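Local coordinates for protein escJ (Escherichia coli, PDB 1YJ7) that probably forms part of the molecular platform on which the type III secretion system of enteropathogenic strains is assembled, at residues D[100-103]-D[104-107]. The protein carries 3 engineered substitutions. Sequence-based numbering, arbitrary orientation.
Sequences SKIP and GVID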
loop_
_atom_site.group_PDB
_atom_site.type_symbol
_atom_site.label_atom_id
_atom_site.label_comp_id
_atom_site.label_asym_id
_atom_site.label_seq_id
_atom_site.Cartn_x
_atom_site.Cartn_y
_atom_site.Cartn_z
ATOM N N SER D 100 -23.742 11.231 -25.593
ATOM C CA SER D 100 -23.511 9.902 -26.142
ATOM C C SER D 100 -24.420 9.582 -27.329
ATOM O O SER D 100 -24.237 8.558 -27.990
ATOM C CB SER D 100 -23.662 8.845 -25.063
ATOM O OG SER D 100 -22.711 9.056 -24.039
ATOM N N LYS D 101 -25.381 10.451 -27.616
ATOM C CA LYS D 101 -26.196 10.334 -28.835
ATOM C C LYS D 101 -25.564 10.991 -30.056
ATOM O O LYS D 101 -26.028 10.811 -31.183
ATOM C CB LYS D 101 -27.604 10.906 -28.599
ATOM C CG LYS D 101 -28.389 10.147 -27.551
ATOM C CD LYS D 101 -29.797 10.680 -27.437
ATOM C CE LYS D 101 -30.540 10.072 -26.269
ATOM N NZ LYS D 101 -31.979 10.493 -26.319
ATOM N N ILE D 102 -24.491 11.761 -29.864
ATOM C CA ILE D 102 -23.791 12.320 -31.017
ATOM C C ILE D 102 -23.130 11.198 -31.810
ATOM O O ILE D 102 -22.380 10.408 -31.235
ATOM C CB ILE D 102 -22.722 13.326 -30.558
ATOM C CG1 ILE D 102 -23.393 14.512 -29.862
ATOM C CG2 ILE D 102 -21.887 13.767 -31.734
ATOM C CD1 ILE D 102 -22.431 15.437 -29.163
ATOM N N PRO D 103 -23.432 11.068 -33.106
ATOM C CA PRO D 103 -22.834 9.985 -33.886
ATOM C C PRO D 103 -21.327 10.071 -33.848
ATOM O O PRO D 103 -20.752 11.155 -34.059
ATOM C CB PRO D 103 -23.381 10.220 -35.307
ATOM C CG PRO D 103 -24.689 10.898 -35.052
ATOM C CD PRO D 103 -24.394 11.850 -33.914
ATOM N N GLY D 104 -20.703 8.939 -33.555
ATOM C CA GLY D 104 -19.265 8.862 -33.416
ATOM C C GLY D 104 -18.776 8.896 -31.987
ATOM O O GLY D 104 -17.625 8.569 -31.748
ATOM N N VAL D 105 -19.612 9.295 -31.029
ATOM C CA VAL D 105 -19.247 9.210 -29.618
ATOM C C VAL D 105 -19.477 7.785 -29.115
ATOM O O VAL D 105 -20.579 7.231 -29.292
ATOM C CB VAL D 105 -20.068 10.189 -28.762
ATOM C CG1 VAL D 105 -19.802 9.979 -27.289
ATOM C CG2 VAL D 105 -19.764 11.639 -29.170
ATOM N N ILE D 106 -18.450 7.173 -28.537
ATOM C CA ILE D 106 -18.577 5.817 -27.997
ATOM C C ILE D 106 -18.378 5.703 -26.487
ATOM O O ILE D 106 -18.700 4.681 -25.871
ATOM C CB ILE D 106 -17.702 4.825 -28.810
ATOM C CG1 ILE D 106 -16.217 5.074 -28.561
ATOM C CG2 ILE D 106 -18.061 4.938 -30.279
ATOM C CD1 ILE D 106 -15.302 4.100 -29.334
ATOM N N ASP D 107 -17.862 6.756 -25.855
ATOM C CA ASP D 107 -17.779 6.804 -24.397
ATOM C C ASP D 107 -17.649 8.282 -24.006
ATOM O O ASP D 107 -17.230 9.085 -24.825
ATOM C CB ASP D 107 -16.602 5.966 -23.877
ATOM C CG ASP D 107 -16.738 5.571 -22.419
ATOM O OD1 ASP D 107 -15.876 4.781 -21.950
ATOM O OD2 ASP D 107 -17.626 5.979 -21.644
HETATM O O HOH W 1 -22.430 6.078 -27.793
#
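Ile102 and Val105 meet across a type II beta turn that runs from one to the other. The turn lies in the loop between helix 80-99 and strand 105-113, an outermost strand of the mixed three-stranded sheet within this chain. Val105 points back at the preceding residues and uses its two methyls differently. Its CG1 lies anti to the backbone N (chi1 173°) and reaches back toward the end of the helix, where it packs 3.9 Å from Ser100 CA. Its CG2 sits beside the backbone N and lies 3.7 Å from Ile102 CB. The two side chains are set at a slant to each other, with Ile102 CG2 also 4.0 Å from Val105 CG2. Beyond the turn, Val105 packs on Val128 of the adjacent strand and on Leu136.

The turn is closed by the bond from Val105 N to Ile102 O, 3.0 Å long and fairly straight at 164°. Pro103 and Gly104 fill the two corner positions. Gly104 has a positive phi of 99° and takes the usual glycine position of a type II turn. Ser100 OG turns back to the helix and bonds to Glu96 O. The strand opens with a classic beta bulge, in which Ile106 and Asp107 lie opposite Ile129 and both share backbone hydrogen bonds with it. A water bridges the loop just after the helix and the first residue of the strand: it donates to Ser100 O at 3.1 Å and to Val105 O at 2.6 Å.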